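Local atomic coordinates of DyP (PDB entry 3VXJ), a protein that is a fungal heme b enzyme of the dye-decolorizing peroxidase family, probably using peroxide to oxidise dyes and phenolic compounds. Residues 19-31 with 118-132. Residues are numbered along the deposited sequence; the frame is centred on the assembly and turned at random.
Sequences MKKQKERFVFFQV and HGVFLIGSDQDDFLD
Backbone hydrogen bonds pair strand 23-31 with strand 119-125, antiparallel, 159° between their N-to-C directions: reciprocal bonds join Lys23 to Ser125, Arg25 to Ile123 and Val27 to Phe121, the bond from Val27 N to Phe121 O measuring 2.8 Å. At the far end Phe29 O accepts from both His118 N and Gly119 N, a classic beta bulge. Beyond it, Val31 N donates to His118 ND1 at 2.8 Å, the donor somewhat tilted from the imidazole plane.

Among charged groups, Arg25 forms a salt bridge with Asp132 of helix 128-142, end-on, NH1 (2.8 Å) and NH2 (2.9 Å) both donating to Asp132 OD1, which lies in the guanidinium plane. Leu131 CB sits over one guanidinium face, 3.7 Å from Arg25 CZ; the bend at chi3 (-67°) turns the group into this position. Replacing Arg25 by an alanine removes both donors and is likely to leave Asp132 OD1 without its charged mate and Leu131 CB less covered. One water bridges Lys23 NZ and Asp128 OD2.

Apolar contacts divide by sheet face. Val120 CG2 makes a CH-pi contact over the Phe28 ring, 3.9 Å from its centroid, with Phe26 CB alongside the same methyl and Leu122 CD2 near Phe26 CE1. On the helix-covered face, Phe29 and Phe121 meet obliquely, planes at 42°, while Gly119 CA lies over the Phe29 ring.

The two strands form the centre of a four-stranded antiparallel sheet, backed by helix 128-142, characteristic of the ferredoxin-like fold of DyP-type peroxidases.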
ATOM      1  N   MET A  19       0.263  11.251   4.096  1.00 17.92           N
ATOM      2  CA  MET A  19       0.183  11.881   5.418  1.00 17.83           C
ATOM      3  C   MET A  19       1.475  11.757   6.223  1.00 18.62           C
ATOM      4  O   MET A  19       1.860  12.698   6.925  1.00 18.82           O
ATOM      5  CB  MET A  19      -1.000  11.333   6.214  1.00 16.26           C
ATOM      6  CG  MET A  19      -2.355  11.761   5.675  1.00 16.60           C
ATOM      7  SD  MET A  19      -3.690  11.192   6.724  1.00 15.63           S
ATOM      8  CE  MET A  19      -5.095  11.902   5.873  1.00 15.27           C
ATOM      9  N   LYS A  20       2.147  10.610   6.113  1.00 19.02           N
ATOM     10  CA  LYS A  20       3.416  10.354   6.827  1.00 19.62           C
ATOM     11  C   LYS A  20       3.329  10.664   8.327  1.00 19.15           C
ATOM     12  O   LYS A  20       4.303  11.093   8.946  1.00 19.65           O
ATOM     13  CB  LYS A  20       4.583  11.125   6.196  1.00 21.27           C
ATOM     14  CG  LYS A  20       4.854  10.799   4.738  1.00 22.52           C
ATOM     15  CD  LYS A  20       6.149  11.445   4.271  1.00 26.44           C
ATOM     16  CE  LYS A  20       6.277  11.401   2.755  1.00 28.49           C
ATOM     17  NZ  LYS A  20       6.223  10.010   2.218  1.00 30.00           N
ATOM     18  N   LYS A  21       2.155  10.443   8.904  1.00 17.85           N
ATOM     19  CA  LYS A  21       1.957  10.648  10.329  1.00 17.46           C
ATOM     20  C   LYS A  21       2.234   9.368  11.106  1.00 16.80           C
ATOM     21  O   LYS A  21       2.028   8.265  10.592  1.00 16.90           O
ATOM     22  CB  LYS A  21       0.536  11.148  10.605  1.00 17.13           C
ATOM     23  CG  LYS A  21       0.297  12.603  10.219  1.00 18.26           C
ATOM     24  CD  LYS A  21       1.035  13.577  11.128  1.00 20.33           C
ATOM     25  CE  LYS A  21       0.270  14.878  11.238  1.00 22.66           C
ATOM     26  NZ  LYS A  21       0.992  15.894  12.042  1.00 24.19           N
ATOM     27  N   GLN A  22       2.697   9.524  12.344  1.00 16.42           N
ATOM     28  CA  GLN A  22       3.035   8.384  13.202  1.00 15.86           C
ATOM     29  C   GLN A  22       1.837   7.490  13.547  1.00 14.12           C
ATOM     30  O   GLN A  22       2.005   6.292  13.775  1.00 13.35           O
ATOM     31  CB  GLN A  22       3.715   8.872  14.485  1.00 17.16           C
ATOM     32  CG  GLN A  22       5.162   9.351  14.301  1.00 21.13           C
ATOM     33  CD  GLN A  22       6.166   8.213  14.330  1.00 26.00           C
ATOM     34  OE1 GLN A  22       6.204   7.424  15.277  1.00 27.94           O
ATOM     35  NE2 GLN A  22       6.991   8.124  13.291  1.00 28.67           N
ATOM     36  N   LYS A  23       0.640   8.077  13.598  1.00 11.83           N
ATOM     37  CA  LYS A  23      -0.580   7.336  13.923  1.00 11.36           C
ATOM     38  C   LYS A  23      -1.603   7.576  12.830  1.00 10.35           C
ATOM     39  O   LYS A  23      -1.660   8.659  12.255  1.00 10.46           O
ATOM     40  CB  LYS A  23      -1.169   7.796  15.261  1.00 11.85           C
ATOM     41  CG  LYS A  23      -0.179   7.941  16.422  1.00 12.01           C
ATOM     42  CD  LYS A  23       0.422   6.605  16.836  1.00 12.85           C
ATOM     43  CE  LYS A  23       1.304   6.782  18.055  1.00 14.29           C
ATOM     44  NZ  LYS A  23       1.949   5.509  18.503  1.00 17.09           N
ATOM     45  N   GLU A  24      -2.416   6.573  12.528  1.00  9.51           N
ATOM     46  CA  GLU A  24      -3.493   6.790  11.570  1.00  9.48           C
ATOM     47  C   GLU A  24      -4.688   5.940  11.949  1.00  9.27           C
ATOM     48  O   GLU A  24      -4.515   4.817  12.444  1.00 10.86           O
ATOM     49  CB  GLU A  24      -3.025   6.461  10.147  1.00  9.62           C
ATOM     50  CG  GLU A  24      -3.973   6.898   9.040  1.00 11.09           C
ATOM     51  CD  GLU A  24      -3.446   6.570   7.659  1.00 12.28           C
ATOM     52  OE1 GLU A  24      -2.379   5.928   7.540  1.00 15.44           O
ATOM     53  OE2 GLU A  24      -4.116   6.938   6.675  1.00 10.36           O
ATOM     54  N   ARG A  25      -5.888   6.478  11.735  1.00  9.01           N
ATOM     55  CA  ARG A  25      -7.125   5.746  11.989  1.00  9.33           C
ATOM     56  C   ARG A  25      -8.014   5.794  10.760  1.00  8.95           C
ATOM     57  O   ARG A  25      -8.175   6.841  10.120  1.00  9.40           O
ATOM     58  CB  ARG A  25      -7.870   6.338  13.182  1.00  9.14           C
ATOM     59  CG  ARG A  25      -9.149   5.572  13.551  1.00  9.84           C
ATOM     60  CD  ARG A  25      -9.724   6.049  14.870  1.00  9.88           C
ATOM     61  NE  ARG A  25      -8.835   5.720  15.975  1.00 10.87           N
ATOM     62  CZ  ARG A  25      -8.935   6.232  17.197  1.00 11.50           C
ATOM     63  NH1 ARG A  25      -9.892   7.109  17.477  1.00 12.20           N
ATOM     64  NH2 ARG A  25      -8.071   5.867  18.136  1.00 13.12           N
ATOM     65  N   PHE A  26      -8.578   4.641  10.430  1.00  8.65           N
ATOM     66  CA  PHE A  26      -9.515   4.519   9.329  1.00  8.69           C
ATOM     67  C   PHE A  26     -10.885   4.290   9.955  1.00  8.41           C
ATOM     68  O   PHE A  26     -11.114   3.268  10.613  1.00  9.27           O
ATOM     69  CB  PHE A  26      -9.122   3.344   8.438  1.00  8.79           C
ATOM     70  CG  PHE A  26      -7.762   3.492   7.792  1.00  8.97           C
ATOM     71  CD1 PHE A  26      -7.658   3.976   6.496  1.00  9.63           C
ATOM     72  CD2 PHE A  26      -6.593   3.173   8.491  1.00  9.24           C
ATOM     73  CE1 PHE A  26      -6.409   4.129   5.890  1.00 10.08           C
ATOM     74  CE2 PHE A  26      -5.338   3.327   7.893  1.00  8.20           C
ATOM     75  CZ  PHE A  26      -5.249   3.805   6.598  1.00  9.33           C
ATOM     76  N   VAL A  27     -11.767   5.276   9.812  1.00  8.56           N
ATOM     77  CA  VAL A  27     -13.110   5.208  10.392  1.00  8.75           C
ATOM     78  C   VAL A  27     -14.076   4.860   9.267  1.00  8.64           C
ATOM     79  O   VAL A  27     -14.380   5.697   8.402  1.00  9.43           O
ATOM     80  CB  VAL A  27     -13.530   6.539  11.066  1.00  8.56           C
ATOM     81  CG1 VAL A  27     -14.909   6.400  11.681  1.00 10.65           C
ATOM     82  CG2 VAL A  27     -12.517   6.967  12.139  1.00 10.88           C
ATOM     83  N   PHE A  28     -14.518   3.610   9.261  1.00  9.11           N
ATOM     84  CA  PHE A  28     -15.430   3.106   8.240  1.00  8.96           C
ATOM     85  C   PHE A  28     -16.857   3.367   8.679  1.00  9.44           C
ATOM     86  O   PHE A  28     -17.202   3.131   9.832  1.00 10.36           O
ATOM     87  CB  PHE A  28     -15.188   1.612   7.984  1.00  9.24           C
ATOM     88  CG  PHE A  28     -13.788   1.306   7.518  1.00  9.08           C
ATOM     89  CD1 PHE A  28     -13.449   1.412   6.172  1.00  8.59           C
ATOM     90  CD2 PHE A  28     -12.792   0.977   8.435  1.00 10.13           C
ATOM     91  CE1 PHE A  28     -12.149   1.155   5.745  1.00  9.85           C
ATOM     92  CE2 PHE A  28     -11.496   0.727   8.016  1.00 10.32           C
ATOM     93  CZ  PHE A  28     -11.168   0.816   6.678  1.00  9.12           C
ATOM     94  N   PHE A  29     -17.682   3.857   7.763  1.00  9.22           N
ATOM     95  CA  PHE A  29     -19.024   4.269   8.132  1.00  9.37           C
ATOM     96  C   PHE A  29     -20.073   3.889   7.101  1.00 10.13           C
ATOM     97  O   PHE A  29     -19.762   3.586   5.936  1.00  9.89           O
ATOM     98  CB  PHE A  29     -19.068   5.784   8.421  1.00  9.02           C
ATOM     99  CG  PHE A  29     -18.821   6.644   7.212  1.00  9.12           C
ATOM    100  CD1 PHE A  29     -19.889   7.079   6.424  1.00  9.16           C
ATOM    101  CD2 PHE A  29     -17.527   7.003   6.839  1.00  8.47           C
ATOM    102  CE1 PHE A  29     -19.676   7.852   5.298  1.00  9.43           C
ATOM    103  CE2 PHE A  29     -17.309   7.791   5.717  1.00  9.67           C
ATOM    104  CZ  PHE A  29     -18.383   8.209   4.937  1.00 10.34           C
ATOM    105  N   GLN A  30     -21.318   3.900   7.569  1.00 10.79           N
ATOM    106  CA  GLN A  30     -22.510   3.853   6.741  1.00 11.97           C
ATOM    107  C   GLN A  30     -23.232   5.180   6.868  1.00 11.46           C
ATOM    108  O   GLN A  30     -23.253   5.779   7.948  1.00 11.62           O
ATOM    109  CB  GLN A  30     -23.480   2.800   7.261  1.00 14.06           C
ATOM    110  CG  GLN A  30     -23.087   1.371   7.174  1.00 18.10           C
ATOM    111  CD  GLN A  30     -24.217   0.471   7.669  1.00 22.44           C
ATOM    112  OE1 GLN A  30     -25.393   0.706   7.368  1.00 25.10           O
ATOM    113  NE2 GLN A  30     -23.866  -0.554   8.437  1.00 26.18           N
ATOM    114  N   VAL A  31     -23.868   5.610   5.783  1.00 10.82           N
ATOM    115  CA  VAL A  31     -24.744   6.777   5.802  1.00 11.29           C
ATOM    116  C   VAL A  31     -26.154   6.344   6.208  1.00 12.09           C
ATOM    117  O   VAL A  31     -26.731   5.457   5.588  1.00 12.73           O
ATOM    118  CB  VAL A  31     -24.800   7.453   4.411  1.00 11.01           C
ATOM    119  CG1 VAL A  31     -25.801   8.609   4.396  1.00 11.74           C
ATOM    120  CG2 VAL A  31     -23.425   7.945   3.981  1.00 11.30           C
ATOM    121  N   HIS A 118     -19.935   2.416   3.441  1.00  8.63           N
ATOM    122  CA  HIS A 118     -20.191   3.517   2.511  1.00  8.77           C
ATOM    123  C   HIS A 118     -18.999   4.436   2.289  1.00  8.48           C
ATOM    124  O   HIS A 118     -18.922   5.152   1.282  1.00  8.12           O
ATOM    125  CB  HIS A 118     -21.378   4.338   2.998  1.00  9.16           C
ATOM    126  CG  HIS A 118     -22.687   3.646   2.816  1.00  9.12           C
ATOM    127  ND1 HIS A 118     -23.852   4.088   3.402  1.00 11.53           N
ATOM    128  CD2 HIS A 118     -23.010   2.523   2.134  1.00 10.53           C
ATOM    129  CE1 HIS A 118     -24.841   3.278   3.074  1.00 11.68           C
ATOM    130  NE2 HIS A 118     -24.357   2.321   2.303  1.00 11.03           N
ATOM    131  N   GLY A 119     -18.071   4.438   3.234  1.00  8.10           N
ATOM    132  CA  GLY A 119     -16.918   5.304   3.101  1.00  8.49           C
ATOM    133  C   GLY A 119     -15.946   5.138   4.236  1.00  7.91           C
ATOM    134  O   GLY A 119     -16.161   4.337   5.152  1.00  8.17           O
ATOM    135  N   VAL A 120     -14.871   5.913   4.164  1.00  8.19           N
ATOM    136  CA  VAL A 120     -13.832   5.900   5.178  1.00  8.33           C
ATOM    137  C   VAL A 120     -13.268   7.305   5.391  1.00  8.35           C
ATOM    138  O   VAL A 120     -12.942   8.010   4.422  1.00  8.13           O
ATOM    139  CB  VAL A 120     -12.710   4.867   4.822  1.00  8.43           C
ATOM    140  CG1 VAL A 120     -12.026   5.186   3.473  1.00  9.46           C
ATOM    141  CG2 VAL A 120     -11.706   4.749   5.962  1.00  9.05           C
ATOM    142  N   PHE A 121     -13.179   7.709   6.658  1.00  8.85           N
ATOM    143  CA  PHE A 121     -12.396   8.875   7.040  1.00  9.19           C
ATOM    144  C   PHE A 121     -11.007   8.369   7.410  1.00  9.23           C
ATOM    145  O   PHE A 121     -10.889   7.450   8.222  1.00  9.92           O
ATOM    146  CB  PHE A 121     -12.965   9.575   8.278  1.00  9.74           C
ATOM    147  CG  PHE A 121     -14.296  10.247   8.071  1.00  9.53           C
ATOM    148  CD1 PHE A 121     -14.365  11.602   7.757  1.00  9.95           C
ATOM    149  CD2 PHE A 121     -15.480   9.545   8.261  1.00  9.59           C
ATOM    150  CE1 PHE A 121     -15.597  12.237   7.591  1.00 11.37           C
ATOM    151  CE2 PHE A 121     -16.717  10.165   8.103  1.00 10.33           C
ATOM    152  CZ  PHE A 121     -16.778  11.518   7.772  1.00 10.44           C
ATOM    153  N   LEU A 122      -9.975   8.942   6.804  1.00  9.51           N
ATOM    154  CA  LEU A 122      -8.589   8.645   7.168  1.00 10.15           C
ATOM    155  C   LEU A 122      -8.093   9.800   7.999  1.00  9.73           C
ATOM    156  O   LEU A 122      -8.067  10.929   7.521  1.00  9.63           O
ATOM    157  CB  LEU A 122      -7.689   8.544   5.931  1.00 11.76           C
ATOM    158  CG  LEU A 122      -7.936   7.597   4.767  1.00 14.12           C
ATOM    159  CD1 LEU A 122      -9.053   8.100   3.855  1.00 14.90           C
ATOM    160  CD2 LEU A 122      -6.634   7.476   3.997  1.00 16.05           C
ATOM    161  N   ILE A 123      -7.671   9.505   9.222  1.00  9.24           N
ATOM    162  CA  ILE A 123      -7.200  10.536  10.140  1.00  9.14           C
ATOM    163  C   ILE A 123      -5.746  10.246  10.468  1.00  8.98           C
ATOM    164  O   ILE A 123      -5.444   9.183  11.016  1.00  8.99           O
ATOM    165  CB  ILE A 123      -8.007  10.556  11.467  1.00  9.52           C
ATOM    166  CG1 ILE A 123      -9.512  10.659  11.210  1.00 10.70           C
ATOM    167  CG2 ILE A 123      -7.521  11.705  12.372  1.00  9.99           C
ATOM    168  CD1 ILE A 123     -10.380  10.287  12.404  1.00 13.52           C
ATOM    169  N   GLY A 124      -4.850  11.163  10.115  1.00  9.43           N
ATOM    170  CA  GLY A 124      -3.423  11.007  10.407  1.00  9.77           C
ATOM    171  C   GLY A 124      -3.023  11.991  11.478  1.00  9.79           C
ATOM    172  O   GLY A 124      -3.332  13.175  11.377  1.00  9.74           O
ATOM    173  N   SER A 125      -2.369  11.511  12.529  1.00  9.58           N
ATOM    174  CA  SER A 125      -1.957  12.401  13.616  1.00 10.80           C
ATOM    175  C   SER A 125      -0.759  11.847  14.369  1.00 11.97           C
ATOM    176  O   SER A 125      -0.238  10.788  14.037  1.00 12.89           O
ATOM    177  CB  SER A 125      -3.131  12.692  14.560  1.00 10.51           C
ATOM    178  OG  SER A 125      -2.845  13.812  15.377  1.00 11.10           O
ATOM    179  N   ASP A 126      -0.322  12.571  15.388  1.00 12.84           N
ATOM    180  CA  ASP A 126       0.907  12.230  16.086  1.00 14.03           C
ATOM    181  C   ASP A 126       0.705  11.302  17.284  1.00 13.54           C
ATOM    182  O   ASP A 126       1.665  10.664  17.725  1.00 15.02           O
ATOM    183  CB  ASP A 126       1.598  13.511  16.561  1.00 14.71           C
ATOM    184  CG  ASP A 126       2.177  14.346  15.423  1.00 17.80           C
ATOM    185  OD1 ASP A 126       2.348  13.838  14.296  1.00 21.97           O
ATOM    186  OD2 ASP A 126       2.476  15.534  15.671  1.00 19.25           O
ATOM    187  N   GLN A 127      -0.514  11.258  17.830  1.00 12.64           N
ATOM    188  CA  GLN A 127      -0.812  10.507  19.057  1.00 13.05           C
ATOM    189  C   GLN A 127      -2.211   9.910  18.989  1.00 12.73           C
ATOM    190  O   GLN A 127      -3.103  10.486  18.366  1.00 12.09           O
ATOM    191  CB  GLN A 127      -0.725  11.409  20.296  1.00 13.95           C
ATOM    192  CG  GLN A 127       0.646  12.056  20.550  1.00 14.97           C
ATOM    193  CD  GLN A 127       1.694  11.096  21.113  1.00 16.14           C
ATOM    194  OE1 GLN A 127       1.928  11.067  22.316  1.00 18.55           O
ATOM    195  NE2 GLN A 127       2.329  10.312  20.240  1.00 18.44           N
ATOM    196  N   ASP A 128      -2.401   8.775  19.655  1.00 12.86           N
ATOM    197  CA  ASP A 128      -3.704   8.122  19.707  1.00 13.20           C
ATOM    198  C   ASP A 128      -4.789   9.018  20.312  1.00 12.44           C
ATOM    199  O   ASP A 128      -5.917   9.040  19.833  1.00 12.33           O
ATOM    200  CB  ASP A 128      -3.612   6.797  20.458  1.00 13.36           C
ATOM    201  CG  ASP A 128      -2.881   5.737  19.676  1.00 16.13           C
ATOM    202  OD1 ASP A 128      -2.846   5.823  18.430  1.00 17.36           O
ATOM    203  OD2 ASP A 128      -2.349   4.805  20.312  1.00 20.25           O
ATOM    204  N   ASP A 129      -4.443   9.786  21.346  1.00 12.53           N
ATOM    205  CA  ASP A 129      -5.404  10.712  21.938  1.00 12.17           C
ATOM    206  C   ASP A 129      -5.919  11.737  20.926  1.00 11.29           C
ATOM    207  O   ASP A 129      -7.082  12.131  20.982  1.00 11.09           O
ATOM    208  CB  ASP A 129      -4.792  11.431  23.146  1.00 13.29           C
ATOM    209  CG  ASP A 129      -4.584  10.512  24.344  1.00 15.97           C
ATOM    210  OD1 ASP A 129      -3.777  10.875  25.217  1.00 18.42           O
ATOM    211  OD2 ASP A 129      -5.209   9.427  24.416  1.00 18.81           O
ATOM    212  N   PHE A 130      -5.052  12.165  20.007  1.00 10.66           N
ATOM    213  CA  PHE A 130      -5.450  13.122  18.976  1.00 10.56           C
ATOM    214  C   PHE A 130      -6.378  12.456  17.958  1.00 10.60           C
ATOM    215  O   PHE A 130      -7.344  13.072  17.498  1.00 11.13           O
ATOM    216  CB  PHE A 130      -4.232  13.739  18.274  1.00 10.31           C
ATOM    217  CG  PHE A 130      -3.179  14.314  19.210  1.00 10.56           C
ATOM    218  CD1 PHE A 130      -3.461  14.677  20.536  1.00 10.22           C
ATOM    219  CD2 PHE A 130      -1.895  14.523  18.731  1.00 10.92           C
ATOM    220  CE1 PHE A 130      -2.469  15.211  21.367  1.00 11.32           C
ATOM    221  CE2 PHE A 130      -0.903  15.057  19.551  1.00 11.16           C
ATOM    222  CZ  PHE A 130      -1.189  15.402  20.863  1.00 11.46           C
ATOM    223  N   LEU A 131      -6.093  11.200  17.611  1.00 10.74           N
ATOM    224  CA  LEU A 131      -7.029  10.409  16.808  1.00 10.29           C
ATOM    225  C   LEU A 131      -8.403  10.379  17.468  1.00 10.32           C
ATOM    226  O   LEU A 131      -9.409  10.586  16.794  1.00 10.10           O
ATOM    227  CB  LEU A 131      -6.526   8.978  16.605  1.00 10.51           C
ATOM    228  CG  LEU A 131      -5.229   8.779  15.815  1.00  9.74           C
ATOM    229  CD1 LEU A 131      -4.919   7.300  15.754  1.00 10.97           C
ATOM    230  CD2 LEU A 131      -5.302   9.371  14.412  1.00 11.43           C
ATOM    231  N   ASP A 132      -8.440  10.134  18.781  1.00 10.39           N
ATOM    232  CA  ASP A 132      -9.707  10.148  19.524  1.00 11.04           C
ATOM    233  C   ASP A 132     -10.411  11.507  19.447  1.00 11.28           C
ATOM    234  O   ASP A 132     -11.618  11.569  19.218  1.00 11.42           O
ATOM    235  CB  ASP A 132      -9.500   9.731  20.989  1.00 11.43           C
ATOM    236  CG  ASP A 132      -9.046   8.290  21.131  1.00 13.52           C
ATOM    237  OD1 ASP A 132      -9.230   7.501  20.176  1.00 13.84           O
ATOM    238  OD2 ASP A 132      -8.517   7.946  22.210  1.00 15.55           O
TER
HETATM  239  O   HOH W   1      -0.224   3.635  19.158  1.00 15.75           O